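Local coordinates for protein similar to yteR (Bacilus subtilis) (Clostridium acetobutylicum, PDB 4WU0) that probably hydrolyses unsaturated rhamnogalacturonan fragments derived from pectin, as a glycoside hydrolase of family 105, at residues 13-18 and 310-315; 28-33 and 343-348; 262-267 and 300-305; 3-8 and 35-40; 8-13 and 44-49. All coordinates share one frame; numbering follows the deposited sequence.

Contact 1 (13-18 and 310-315); sequences IAKNIT and LINLNK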
# COMPACT_ATOMS: atom_id res chain seq x y z
N ILE A 13 5.91 -2.18 -19.23
CA ILE A 13 7.24 -2.19 -19.82
C ILE A 13 7.22 -1.53 -21.20
O ILE A 13 8.03 -0.64 -21.48
CB ILE A 13 7.81 -3.64 -19.86
CG1 ILE A 13 7.98 -4.13 -18.41
CG2 ILE A 13 9.11 -3.70 -20.62
CD1 ILE A 13 8.31 -5.61 -18.27
N ALA A 14 6.26 -1.93 -22.03
CA ALA A 14 6.18 -1.40 -23.40
C ALA A 14 5.82 0.09 -23.45
O ALA A 14 6.26 0.80 -24.34
CB ALA A 14 5.17 -2.22 -24.23
N LYS A 15 5.00 0.55 -22.51
CA LYS A 15 4.57 1.95 -22.48
C LYS A 15 5.63 2.82 -21.78
O LYS A 15 5.49 4.04 -21.71
CB LYS A 15 3.20 2.08 -21.79
CG LYS A 15 2.03 1.47 -22.60
CD LYS A 15 0.73 1.43 -21.77
CE LYS A 15 -0.38 0.65 -22.43
NZ LYS A 15 -0.93 1.33 -23.62
N ASN A 16 6.67 2.17 -21.29
CA ASN A 16 7.77 2.82 -20.56
C ASN A 16 7.30 3.77 -19.47
O ASN A 16 7.71 4.92 -19.39
CB ASN A 16 8.73 3.53 -21.52
CG ASN A 16 10.10 3.74 -20.91
OD1 ASN A 16 10.56 2.95 -20.07
ND2 ASN A 16 10.76 4.83 -21.31
N ILE A 17 6.41 3.27 -18.63
CA ILE A 17 5.91 4.03 -17.50
C ILE A 17 7.08 4.45 -16.62
O ILE A 17 7.97 3.65 -16.34
CB ILE A 17 4.92 3.17 -16.69
CG1 ILE A 17 3.75 2.72 -17.57
CG2 ILE A 17 4.41 3.91 -15.48
CD1 ILE A 17 2.98 3.82 -18.22
N THR A 18 7.08 5.71 -16.22
CA THR A 18 8.17 6.26 -15.42
C THR A 18 8.20 5.65 -14.02
O THR A 18 7.23 5.73 -13.26
CB THR A 18 8.03 7.78 -15.28
OG1 THR A 18 7.91 8.40 -16.57
CG2 THR A 18 9.23 8.38 -14.57
N LEU A 310 -2.30 -3.86 -25.86
CA LEU A 310 -1.91 -3.63 -24.48
C LEU A 310 -3.09 -2.99 -23.74
O LEU A 310 -4.16 -2.79 -24.32
CB LEU A 310 -0.65 -2.76 -24.42
CG LEU A 310 0.61 -3.34 -25.10
CD1 LEU A 310 1.78 -2.35 -24.99
CD2 LEU A 310 1.01 -4.69 -24.53
N ILE A 311 -2.92 -2.74 -22.44
CA ILE A 311 -4.01 -2.21 -21.62
C ILE A 311 -3.60 -1.00 -20.80
O ILE A 311 -2.44 -0.88 -20.37
CB ILE A 311 -4.61 -3.28 -20.66
CG1 ILE A 311 -3.51 -3.93 -19.81
CG2 ILE A 311 -5.41 -4.32 -21.48
CD1 ILE A 311 -4.00 -4.97 -18.86
N ASN A 312 -4.56 -0.11 -20.59
CA ASN A 312 -4.46 1.00 -19.65
C ASN A 312 -5.26 0.73 -18.41
O ASN A 312 -6.32 0.13 -18.46
CB ASN A 312 -5.04 2.29 -20.24
CG ASN A 312 -4.23 2.85 -21.37
OD1 ASN A 312 -3.05 2.51 -21.57
ND2 ASN A 312 -4.86 3.73 -22.14
N LEU A 313 -4.74 1.17 -17.28
CA LEU A 313 -5.52 1.22 -16.05
C LEU A 313 -5.93 2.67 -15.80
O LEU A 313 -5.10 3.54 -15.67
CB LEU A 313 -4.71 0.70 -14.86
CG LEU A 313 -5.43 0.65 -13.51
CD1 LEU A 313 -6.53 -0.37 -13.50
CD2 LEU A 313 -4.44 0.36 -12.39
N ASN A 314 -7.24 2.89 -15.72
CA ASN A 314 -7.79 4.23 -15.59
C ASN A 314 -8.34 4.51 -14.19
O ASN A 314 -8.55 3.58 -13.41
CB ASN A 314 -8.94 4.37 -16.59
CG ASN A 314 -8.51 4.16 -18.04
OD1 ASN A 314 -8.94 3.21 -18.72
ND2 ASN A 314 -7.75 5.08 -18.54
N LYS A 315 -8.62 5.78 -13.93
CA LYS A 315 -9.36 6.26 -12.76
C LYS A 315 -8.60 6.11 -11.46
O LYS A 315 -9.16 5.72 -10.42
CB LYS A 315 -10.73 5.59 -12.66
CG LYS A 315 -11.52 5.49 -13.97
CD LYS A 315 -11.74 6.86 -14.62
CE LYS A 315 -12.55 6.71 -15.91
NZ LYS A 315 -12.84 8.01 -16.56
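Lys15 reaches Asn312 through a side chain that runs straight as far as CE and then turns at its last torsion (chi4 -70°), swinging NZ toward the strand. The amide of Asn312 meets it across the lysine chain at about a right angle. The resulting bond from Lys15 NZ to Asn312 OD1 is weak, at 3.2 Å, and each atom has another polar partner: NZ bonds Thr306 OG1, while OD1 accepts from Asn343 ND2. Lys15 CE contributes as well, resting 3.3 Å from the backbone O of Ile311, and its methylenes slide past the Leu310 side chain in the opposite direction. Leu310 CD1 presses on Ala14 CB at 3.5 Å, tighter than ordinary van der Waals contact. The pairing illustrates how a helix end can be tied to the central strand of a small antiparallel sheet: helix 4-14 finishes here in a Schellman motif, where Asn16, with positive phi (48°), sends its N back to Ile13 O at 3.1 Å. Ser11, one turn earlier on the same helix, bonds the N of Ile311. Strand 311-317 lies between strands 303-305 and 340-341, with Ile311 turned away from Lys15 to pack on Tyr4, Leu7 and Met8 of helix 4-14.

Contact 2 (28-33 and 343-348); sequences GLTLDG and NEPKGL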
# COMPACT_ATOMS: atom_id res chain seq x y z
N GLY A 28 8.61 0.98 -6.20
CA GLY A 28 8.86 -0.33 -5.61
C GLY A 28 7.60 -1.18 -5.58
O GLY A 28 7.65 -2.40 -5.80
N LEU A 29 6.47 -0.55 -5.29
CA LEU A 29 5.19 -1.25 -5.28
C LEU A 29 4.87 -1.90 -6.65
O LEU A 29 4.44 -3.05 -6.73
CB LEU A 29 4.09 -0.26 -4.91
CG LEU A 29 2.63 -0.67 -5.04
CD1 LEU A 29 2.26 -1.87 -4.18
CD2 LEU A 29 1.76 0.52 -4.66
N THR A 30 5.10 -1.14 -7.72
CA THR A 30 4.86 -1.64 -9.07
C THR A 30 5.85 -2.76 -9.38
O THR A 30 5.48 -3.78 -9.97
CB THR A 30 4.95 -0.49 -10.08
OG1 THR A 30 3.88 0.43 -9.84
CG2 THR A 30 4.85 -0.99 -11.51
N LEU A 31 7.10 -2.59 -8.98
CA LEU A 31 8.08 -3.63 -9.19
C LEU A 31 7.75 -4.91 -8.39
O LEU A 31 8.04 -6.02 -8.86
CB LEU A 31 9.49 -3.14 -8.85
CG LEU A 31 10.03 -2.04 -9.76
CD1 LEU A 31 11.43 -1.63 -9.30
CD2 LEU A 31 10.06 -2.47 -11.22
N ASP A 32 7.18 -4.74 -7.20
CA ASP A 32 6.75 -5.88 -6.38
C ASP A 32 5.68 -6.68 -7.15
O ASP A 32 5.63 -7.90 -7.06
CB ASP A 32 6.19 -5.39 -5.03
CG ASP A 32 7.27 -4.88 -4.04
OD1 ASP A 32 8.43 -5.30 -4.15
OD2 ASP A 32 6.95 -4.06 -3.13
N GLY A 33 4.81 -5.99 -7.89
CA GLY A 33 3.85 -6.66 -8.74
C GLY A 33 4.52 -7.38 -9.90
O GLY A 33 4.18 -8.51 -10.24
N ASN A 343 -2.57 4.84 -15.77
CA ASN A 343 -1.24 4.25 -15.80
C ASN A 343 -0.28 4.85 -14.78
O ASN A 343 0.89 5.06 -15.05
CB ASN A 343 -0.67 4.26 -17.21
CG ASN A 343 -1.47 3.39 -18.14
OD1 ASN A 343 -2.20 2.50 -17.69
ND2 ASN A 343 -1.36 3.63 -19.43
N GLU A 344 -0.82 5.10 -13.59
CA GLU A 344 -0.08 5.60 -12.45
C GLU A 344 0.32 4.43 -11.56
O GLU A 344 -0.53 3.64 -11.16
CB GLU A 344 -0.95 6.61 -11.70
CG GLU A 344 -0.63 6.85 -10.24
CD GLU A 344 0.78 7.29 -10.02
OE1 GLU A 344 1.32 8.05 -10.86
OE2 GLU A 344 1.36 6.87 -8.99
N PRO A 345 1.61 4.33 -11.22
CA PRO A 345 2.09 3.23 -10.38
C PRO A 345 1.35 2.97 -9.07
O PRO A 345 1.30 1.81 -8.65
CB PRO A 345 3.55 3.61 -10.16
CG PRO A 345 3.93 4.27 -11.44
CD PRO A 345 2.73 5.10 -11.78
N LYS A 346 0.78 3.98 -8.43
CA LYS A 346 0.02 3.76 -7.21
C LYS A 346 -1.20 2.85 -7.46
O LYS A 346 -1.65 2.16 -6.55
CB LYS A 346 -0.42 5.08 -6.59
CG LYS A 346 0.71 5.94 -6.06
CD LYS A 346 0.21 7.31 -5.64
CE LYS A 346 1.29 8.37 -5.69
NZ LYS A 346 1.44 8.91 -7.04
N GLY A 347 -1.69 2.83 -8.70
CA GLY A 347 -2.74 1.90 -9.10
C GLY A 347 -2.21 0.64 -9.78
O GLY A 347 -2.74 -0.45 -9.58
N LEU A 348 -1.18 0.79 -10.61
CA LEU A 348 -0.66 -0.33 -11.38
C LEU A 348 -0.16 -1.46 -10.49
O LEU A 348 -0.41 -2.62 -10.75
CB LEU A 348 0.48 0.11 -12.31
CG LEU A 348 0.10 1.06 -13.44
CD1 LEU A 348 1.33 1.72 -14.05
CD2 LEU A 348 -0.67 0.35 -14.50
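Thr30 and Pro345 make the closest approach between these two helices, at residues that are all buried, the threonine hydroxyl being set against the first turn of the second helix. Thr30 OG1 lies 3.2 Å from Pro345 CB, a tight fit, and equally near the proline carbonyl oxygen. Leu348 CB is a looser neighbour of OG1, at 4.2 Å, and Leu29 CD2 comes no closer than that to the carbonyl oxygens of Pro345 and Lys346. With OG1 beside the backbone N (chi1 -66°), the hydroxyl can reach Glu26 O, one turn back in helix 25-41, for its clear hydrogen bond. In the (alpha/alpha)6 barrel expected of this six-hairpin family, such a contact brings the first part of the chain against its C-terminal helix, 345-360. One shell out, Glu344 fixes the start of that helix as its N-cap. Its OE2 accepts the N-H of Lys346 at 3.0 Å, nearly straight at 163°. Lys346 NZ forms a salt bridge to the same OE2 at 2.8 Å, arriving from the opposite face of the carboxylate. Glu344 O in turn accepts from both Gly347 N and Leu348 N. Farther out, Tyr318 gives Lys346 its carbonyl oxygen for a further hydrogen bond to NZ and its ring for a cation-pi contact.

Contact 3 (262-267 and 300-305); sequences LEASGS and NEFILE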
# COMPACT_ATOMS: atom_id res chain seq x y z
N LEU A 262 -15.67 6.07 -8.54
CA LEU A 262 -15.06 4.78 -8.31
C LEU A 262 -13.59 4.90 -8.63
O LEU A 262 -13.22 5.35 -9.72
CB LEU A 262 -15.74 3.72 -9.21
CG LEU A 262 -17.25 3.57 -9.02
CD1 LEU A 262 -17.83 2.63 -10.05
CD2 LEU A 262 -17.57 3.08 -7.62
N GLU A 263 -12.74 4.51 -7.67
CA GLU A 263 -11.31 4.80 -7.77
C GLU A 263 -10.50 3.50 -7.79
O GLU A 263 -10.72 2.58 -6.99
CB GLU A 263 -10.90 5.75 -6.63
CG GLU A 263 -9.52 6.37 -6.79
CD GLU A 263 -8.38 5.45 -6.40
OE1 GLU A 263 -8.55 4.68 -5.44
OE2 GLU A 263 -7.27 5.50 -7.03
N ALA A 264 -9.55 3.44 -8.71
CA ALA A 264 -8.92 2.17 -9.08
C ALA A 264 -7.87 1.67 -8.11
O ALA A 264 -7.72 0.46 -7.92
CB ALA A 264 -8.31 2.28 -10.48
N SER A 265 -7.06 2.58 -7.56
CA SER A 265 -5.97 2.12 -6.72
C SER A 265 -6.48 1.55 -5.40
O SER A 265 -6.11 0.44 -5.03
CB SER A 265 -4.90 3.20 -6.53
OG SER A 265 -5.35 4.25 -5.69
N GLY A 266 -7.35 2.27 -4.71
CA GLY A 266 -7.95 1.75 -3.49
C GLY A 266 -8.73 0.46 -3.75
O GLY A 266 -8.59 -0.51 -3.01
N SER A 267 -9.52 0.42 -4.82
CA SER A 267 -10.29 -0.77 -5.15
C SER A 267 -9.39 -1.97 -5.38
O SER A 267 -9.67 -3.06 -4.92
CB SER A 267 -11.17 -0.53 -6.38
OG SER A 267 -12.19 0.41 -6.10
N ASN A 300 -13.77 -4.44 -15.43
CA ASN A 300 -14.91 -3.77 -16.06
C ASN A 300 -14.83 -2.24 -15.93
O ASN A 300 -15.07 -1.52 -16.89
CB ASN A 300 -16.23 -4.26 -15.46
CG ASN A 300 -16.53 -5.70 -15.79
OD1 ASN A 300 -16.03 -6.25 -16.77
ND2 ASN A 300 -17.37 -6.33 -14.96
N GLU A 301 -14.51 -1.75 -14.75
CA GLU A 301 -14.56 -0.31 -14.51
C GLU A 301 -13.31 0.44 -14.95
O GLU A 301 -13.39 1.62 -15.30
CB GLU A 301 -14.77 -0.02 -13.03
CG GLU A 301 -16.06 -0.55 -12.46
CD GLU A 301 -17.30 -0.03 -13.17
OE1 GLU A 301 -17.34 1.17 -13.50
OE2 GLU A 301 -18.24 -0.82 -13.39
N PHE A 302 -12.16 -0.23 -14.88
CA PHE A 302 -10.89 0.51 -14.92
C PHE A 302 -9.93 0.14 -16.06
O PHE A 302 -8.98 0.88 -16.32
CB PHE A 302 -10.17 0.37 -13.60
CG PHE A 302 -10.98 0.79 -12.40
CD1 PHE A 302 -11.60 2.03 -12.35
CD2 PHE A 302 -11.10 -0.05 -11.31
CE1 PHE A 302 -12.31 2.40 -11.24
CE2 PHE A 302 -11.83 0.32 -10.21
CZ PHE A 302 -12.42 1.55 -10.16
N ILE A 303 -10.14 -1.00 -16.71
CA ILE A 303 -9.24 -1.44 -17.77
C ILE A 303 -9.81 -1.15 -19.16
O ILE A 303 -10.95 -1.48 -19.45
CB ILE A 303 -8.94 -2.97 -17.64
CG1 ILE A 303 -8.19 -3.27 -16.35
CG2 ILE A 303 -8.16 -3.49 -18.84
CD1 ILE A 303 -6.78 -2.78 -16.30
N LEU A 304 -8.99 -0.56 -20.03
CA LEU A 304 -9.31 -0.39 -21.43
C LEU A 304 -8.13 -0.88 -22.27
O LEU A 304 -6.97 -0.53 -21.99
CB LEU A 304 -9.59 1.08 -21.78
CG LEU A 304 -10.90 1.71 -21.28
CD1 LEU A 304 -10.95 3.20 -21.65
CD2 LEU A 304 -12.11 0.96 -21.85
N GLU A 305 -8.45 -1.63 -23.31
CA GLU A 305 -7.45 -2.09 -24.27
C GLU A 305 -7.07 -0.98 -25.24
O GLU A 305 -7.93 -0.29 -25.79
CB GLU A 305 -8.00 -3.30 -25.05
CG GLU A 305 -7.03 -3.90 -26.04
CD GLU A 305 -7.63 -5.09 -26.79
OE1 GLU A 305 -8.87 -5.22 -26.78
OE2 GLU A 305 -6.87 -5.87 -27.39
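Phe302 carries this contact, and its side chain can be followed outward from the backbone. Its CB starts 4.1 Å from the methyl of Ala264. CG, lying beside the backbone N (chi1 -55°), is the ring atom nearest that methyl, and from here the ring slides beneath it. Ala264 CB sits almost over the ring centre, 3.7 Å from the centroid and 13° off the normal, a CH-pi contact. The opposite face is covered by Glu301 CB of the preceding residue, so the ring is sandwiched between two aliphatic carbons. CD1 and CD2 both stay beneath the alanine methyl, and the two CE atoms then part company. At CE1 the ring edge meets Leu262 O, 3.4 Å away and near the ring plane, whereas CE2 lies by Ala264 CA and, obliquely, Ser267 CB. CZ, at the far end, abuts the backbone carbon of Glu263 at 3.6 Å, with Leu262 CB close by.

The backbone receiving the ring is held firm by Glu263, the N-cap of helix 264-279. Its OE1 accepts Gly266 N at 2.8 Å, while OE2 takes both Ser265 N and Ser265 OG. Its carbonyl oxygen is gripped from opposite faces by the N and OG of Ser267. A compact cap thus provides the surface on which an aromatic ring packs. Phe302 closes helix 288-302, and strand 303-305 leaves directly from it; strand 311-317 joins the two sides through backbone hydrogen bonds between Asn314 and Phe302 and between Lys315 and Ala264.

Contact 4 (3-8 and 35-40); sequences KYSKLM and AKVYEW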
# COMPACT_ATOMS: atom_id res chain seq x y z
N LYS A 3 -4.61 -13.84 -18.44
CA LYS A 3 -3.88 -13.52 -17.22
C LYS A 3 -3.43 -12.07 -17.27
O LYS A 3 -2.43 -11.70 -17.93
CB LYS A 3 -2.70 -14.47 -17.02
CG LYS A 3 -3.17 -15.92 -16.89
CD LYS A 3 -2.07 -16.88 -16.50
CE LYS A 3 -1.67 -16.75 -15.04
NZ LYS A 3 -0.89 -17.95 -14.58
N TYR A 4 -4.17 -11.24 -16.56
CA TYR A 4 -3.91 -9.81 -16.55
C TYR A 4 -2.61 -9.44 -15.86
O TYR A 4 -2.09 -8.35 -16.10
CB TYR A 4 -5.08 -9.04 -15.92
CG TYR A 4 -6.26 -8.90 -16.86
CD1 TYR A 4 -7.22 -9.88 -16.94
CD2 TYR A 4 -6.37 -7.80 -17.68
CE1 TYR A 4 -8.29 -9.78 -17.82
CE2 TYR A 4 -7.44 -7.67 -18.55
CZ TYR A 4 -8.39 -8.66 -18.62
OH TYR A 4 -9.44 -8.54 -19.48
N SER A 5 -2.06 -10.31 -15.01
CA SER A 5 -0.80 -9.92 -14.36
C SER A 5 0.31 -9.74 -15.40
O SER A 5 1.05 -8.73 -15.41
CB SER A 5 -0.36 -10.95 -13.28
OG SER A 5 -0.12 -12.21 -13.86
N LYS A 6 0.39 -10.69 -16.31
CA LYS A 6 1.40 -10.62 -17.38
C LYS A 6 1.05 -9.54 -18.41
O LYS A 6 1.92 -8.79 -18.86
CB LYS A 6 1.54 -11.97 -18.08
CG LYS A 6 2.52 -11.95 -19.25
CD LYS A 6 2.65 -13.33 -19.90
CE LYS A 6 3.68 -13.31 -21.02
NZ LYS A 6 3.80 -14.67 -21.62
N LEU A 7 -0.22 -9.46 -18.78
CA LEU A 7 -0.62 -8.48 -19.76
C LEU A 7 -0.33 -7.07 -19.25
O LEU A 7 0.16 -6.23 -19.99
CB LEU A 7 -2.11 -8.63 -20.11
CG LEU A 7 -2.67 -7.67 -21.16
CD1 LEU A 7 -1.91 -7.74 -22.48
CD2 LEU A 7 -4.16 -7.91 -21.39
N MET A 8 -0.63 -6.80 -17.99
CA MET A 8 -0.32 -5.50 -17.44
C MET A 8 1.17 -5.25 -17.31
O MET A 8 1.64 -4.14 -17.58
CB MET A 8 -0.99 -5.31 -16.08
CG MET A 8 -0.75 -3.94 -15.51
SD MET A 8 -1.29 -2.63 -16.62
CE MET A 8 -2.94 -2.55 -16.03
N ALA A 35 7.46 -8.52 -9.90
CA ALA A 35 8.19 -9.65 -9.35
C ALA A 35 7.31 -10.90 -9.25
O ALA A 35 7.81 -12.01 -9.39
CB ALA A 35 8.80 -9.31 -8.01
N LYS A 36 6.00 -10.72 -9.04
CA LYS A 36 5.10 -11.88 -9.03
C LYS A 36 4.96 -12.49 -10.43
O LYS A 36 4.81 -13.70 -10.58
CB LYS A 36 3.72 -11.51 -8.49
CG LYS A 36 3.70 -10.97 -7.06
CD LYS A 36 4.47 -11.80 -6.05
CE LYS A 36 3.69 -12.98 -5.53
NZ LYS A 36 4.37 -13.61 -4.34
N VAL A 37 5.02 -11.64 -11.45
CA VAL A 37 4.97 -12.13 -12.82
C VAL A 37 6.24 -12.90 -13.16
O VAL A 37 6.18 -13.95 -13.79
CB VAL A 37 4.73 -10.97 -13.80
CG1 VAL A 37 4.80 -11.44 -15.24
CG2 VAL A 37 3.41 -10.34 -13.50
N TYR A 38 7.39 -12.42 -12.68
CA TYR A 38 8.64 -13.17 -12.78
C TYR A 38 8.51 -14.53 -12.10
O TYR A 38 8.89 -15.56 -12.67
CB TYR A 38 9.81 -12.39 -12.16
CG TYR A 38 11.07 -13.19 -12.15
CD1 TYR A 38 11.61 -13.69 -13.33
CD2 TYR A 38 11.74 -13.47 -10.97
CE1 TYR A 38 12.78 -14.45 -13.33
CE2 TYR A 38 12.89 -14.22 -10.95
CZ TYR A 38 13.41 -14.71 -12.13
OH TYR A 38 14.58 -15.43 -12.09
N GLU A 39 7.93 -14.55 -10.91
CA GLU A 39 7.78 -15.78 -10.13
C GLU A 39 7.04 -16.85 -10.90
O GLU A 39 7.47 -18.01 -10.94
CB GLU A 39 7.04 -15.47 -8.83
CG GLU A 39 6.77 -16.66 -7.90
CD GLU A 39 6.05 -16.22 -6.63
OE1 GLU A 39 5.11 -16.92 -6.20
OE2 GLU A 39 6.42 -15.17 -6.08
N TRP A 40 5.90 -16.49 -11.50
CA TRP A 40 5.11 -17.53 -12.17
C TRP A 40 5.52 -17.81 -13.60
O TRP A 40 5.45 -18.96 -14.03
CB TRP A 40 3.60 -17.30 -12.05
CG TRP A 40 2.94 -16.25 -12.92
CD1 TRP A 40 2.58 -14.99 -12.53
CD2 TRP A 40 2.50 -16.40 -14.27
NE1 TRP A 40 1.94 -14.35 -13.57
CE2 TRP A 40 1.88 -15.19 -14.65
CE3 TRP A 40 2.57 -17.44 -15.21
CZ2 TRP A 40 1.34 -15.00 -15.92
CZ3 TRP A 40 2.03 -17.24 -16.47
CH2 TRP A 40 1.43 -16.03 -16.81
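Lys3 lays its side chain over the indole of Trp40, joining the N-terminal helix 4-14 to helix 25-41 in what is probably, as in other six-hairpin glycosidases, an (alpha/alpha)6 barrel. The lysine turns at CD (chi3 74°), so that CD, CE and NZ follow the six-membered ring. NZ stands above that ring, 3.5 Å from its centroid, in a cation-pi contact, and CE adds a CH-pi contact beside it. Trp40 adopts the crowded position, with CG between the backbone N and the carbonyl carbon (chi1 76°), which carries the indole across to the other helix. Its far face lies over Val37 O, one turn back, while Lys6 CB leans obliquely on CZ2 at 3.7 Å. Beside the indole, Val37 packs on the first helix: CG2 reaches Ser5 O at 3.4 Å and CG1 lies near Lys6 CA. Lys6 itself runs fully extended, its tip leading away from the interface. Ser5 is the polar centre of the contact, for its hydroxyl also bonds Glu359 OE1 of helix 345-360, tying a third helix to the pair. The indole N-H completes this small network: Trp40 NE1 donates to Ser5 OG at 3.0 Å, bent to 145° and tilted slightly from the ring plane.

Contact 5 (8-13 and 44-49); sequences MADSII and KKYLDF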
# COMPACT_ATOMS: atom_id res chain seq x y z
N MET A 8 -0.63 -6.80 -17.99
CA MET A 8 -0.32 -5.50 -17.44
C MET A 8 1.17 -5.25 -17.31
O MET A 8 1.64 -4.14 -17.58
CB MET A 8 -0.99 -5.31 -16.08
CG MET A 8 -0.75 -3.94 -15.51
SD MET A 8 -1.29 -2.63 -16.62
CE MET A 8 -2.94 -2.55 -16.03
N ALA A 9 1.92 -6.25 -16.85
CA ALA A 9 3.37 -6.12 -16.76
C ALA A 9 3.95 -5.77 -18.13
O ALA A 9 4.78 -4.87 -18.26
CB ALA A 9 4.00 -7.42 -16.23
N ASP A 10 3.50 -6.48 -19.16
CA ASP A 10 3.98 -6.23 -20.51
C ASP A 10 3.58 -4.82 -20.97
O ASP A 10 4.33 -4.15 -21.67
CB ASP A 10 3.45 -7.28 -21.49
CG ASP A 10 4.12 -8.62 -21.32
OD1 ASP A 10 5.23 -8.64 -20.72
OD2 ASP A 10 3.55 -9.65 -21.77
N SER A 11 2.40 -4.36 -20.55
CA SER A 11 1.96 -3.01 -20.89
C SER A 11 2.82 -1.94 -20.23
O SER A 11 3.18 -0.95 -20.86
CB SER A 11 0.49 -2.81 -20.48
OG SER A 11 -0.35 -3.70 -21.17
N ILE A 12 3.13 -2.14 -18.96
CA ILE A 12 3.95 -1.19 -18.21
C ILE A 12 5.32 -1.05 -18.87
O ILE A 12 5.84 0.06 -19.04
CB ILE A 12 4.09 -1.64 -16.75
CG1 ILE A 12 2.73 -1.55 -16.03
CG2 ILE A 12 5.15 -0.81 -16.00
CD1 ILE A 12 2.71 -2.33 -14.74
N ILE A 13 5.91 -2.18 -19.23
CA ILE A 13 7.24 -2.19 -19.82
C ILE A 13 7.22 -1.53 -21.20
O ILE A 13 8.03 -0.64 -21.48
CB ILE A 13 7.81 -3.64 -19.86
CG1 ILE A 13 7.98 -4.13 -18.41
CG2 ILE A 13 9.11 -3.70 -20.62
CD1 ILE A 13 8.31 -5.61 -18.27
N LYS A 44 13.01 -14.34 -17.44
CA LYS A 44 14.04 -13.42 -16.94
C LYS A 44 13.82 -11.97 -17.39
O LYS A 44 14.33 -11.05 -16.76
CB LYS A 44 15.44 -13.90 -17.36
CG LYS A 44 16.58 -13.06 -16.79
CD LYS A 44 17.97 -13.61 -17.15
CE LYS A 44 19.09 -12.65 -16.72
NZ LYS A 44 19.01 -12.23 -15.28
N LYS A 45 13.04 -11.75 -18.44
CA LYS A 45 12.83 -10.37 -18.86
C LYS A 45 12.16 -9.52 -17.76
O LYS A 45 12.40 -8.31 -17.68
CB LYS A 45 12.05 -10.29 -20.17
CG LYS A 45 10.56 -10.32 -20.04
CD LYS A 45 9.90 -10.16 -21.40
CE LYS A 45 8.50 -10.73 -21.41
NZ LYS A 45 8.02 -11.06 -22.80
N TYR A 46 11.36 -10.14 -16.91
CA TYR A 46 10.71 -9.39 -15.82
C TYR A 46 11.72 -9.06 -14.73
O TYR A 46 11.75 -7.92 -14.23
CB TYR A 46 9.48 -10.12 -15.28
CG TYR A 46 8.48 -10.34 -16.38
CD1 TYR A 46 7.85 -9.27 -16.97
CD2 TYR A 46 8.24 -11.60 -16.88
CE1 TYR A 46 6.97 -9.45 -18.01
CE2 TYR A 46 7.37 -11.81 -17.91
CZ TYR A 46 6.74 -10.72 -18.49
OH TYR A 46 5.87 -10.93 -19.54
N LEU A 47 12.57 -10.02 -14.38
CA LEU A 47 13.62 -9.77 -13.40
C LEU A 47 14.57 -8.71 -13.92
O LEU A 47 14.95 -7.78 -13.21
CB LEU A 47 14.38 -11.06 -13.08
CG LEU A 47 15.58 -10.90 -12.13
CD1 LEU A 47 15.10 -10.31 -10.81
CD2 LEU A 47 16.30 -12.24 -11.92
N ASP A 48 14.93 -8.82 -15.19
CA ASP A 48 15.84 -7.84 -15.78
C ASP A 48 15.28 -6.43 -15.75
O ASP A 48 16.01 -5.48 -15.49
CB ASP A 48 16.20 -8.23 -17.21
CG ASP A 48 17.09 -9.45 -17.28
OD1 ASP A 48 17.78 -9.75 -16.28
OD2 ASP A 48 17.12 -10.10 -18.35
N PHE A 49 13.97 -6.29 -15.98
CA PHE A 49 13.31 -5.00 -15.88
C PHE A 49 13.39 -4.42 -14.48
O PHE A 49 13.63 -3.24 -14.30
CB PHE A 49 11.84 -5.09 -16.30
CG PHE A 49 11.12 -3.78 -16.27
CD1 PHE A 49 11.34 -2.83 -17.25
CD2 PHE A 49 10.22 -3.49 -15.25
CE1 PHE A 49 10.69 -1.62 -17.23
CE2 PHE A 49 9.54 -2.27 -15.24
CZ PHE A 49 9.80 -1.33 -16.23
O HOH W 1 5.41 -11.11 -23.07
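Tyr46 and Asp10 cross at about a right angle as side chains, yet their flat groups are nearly coplanar, the carboxylate and the phenol ring being only 21° apart. The tyrosine thereby presents its OH to the carboxylate edge-on and donates to Asp10 OD1 at 2.7 Å, on the syn side. The other oxygen is occupied too: water 1 donates to Asp10 OD2 at 2.7 Å and accepts from Lys45 NZ, bridging two opposite charges that lie too far apart for a salt bridge. Lys45 extends alongside the ring, its CG over one face of Tyr46. On helix 4-14, Ala9 CB touches Tyr46 CE1 at 4.0 Å. Ile13 meets two rings in different ways. Its CG1 lies squarely over the face of Phe49, 3.6 Å from the centroid and just 5° off the normal, whereas the side chain crosses that of Tyr46 at about a right angle, CD1 coming 3.9 Å from Tyr46 CD1. Phe49 reaches this place because its CG is anti to the backbone N, which throws the ring toward helix 4-14. The contact joins a buried tyrosine's hydrogen bond to packing of Ile13 on two rings. The helix segments cross at 46°, with axes 11.7 Å apart at closest; Val37 of helix 25-41 packs on Tyr46 and Ile34 on Phe49.

Overall arrangement
Contacts 1, 4 and 5 share helix 4-14, which therefore meets the strand 311-317 at its C-terminal end and helices 25-41 and 44-54 along its length; contacts 2 and 4 share helix 25-41. Contact 2 lies deepest, about 10 Å from the chain centre, and contact 3 is also buried; contact 1 is a surface contact, whereas 4 and 5 are partly buried. Both buried contacts lie beside an N-capping glutamate; contact 3 packs a ring on an alanine methyl, contact 2 a threonine hydroxyl on a proline. Lysines mark the outer ones: a weak bond in contact 1, and, besides direct side-chain bonds, a cation-pi contact in 4 and a water bridge in 5. Contacts 1 and 3 meet in one sheet.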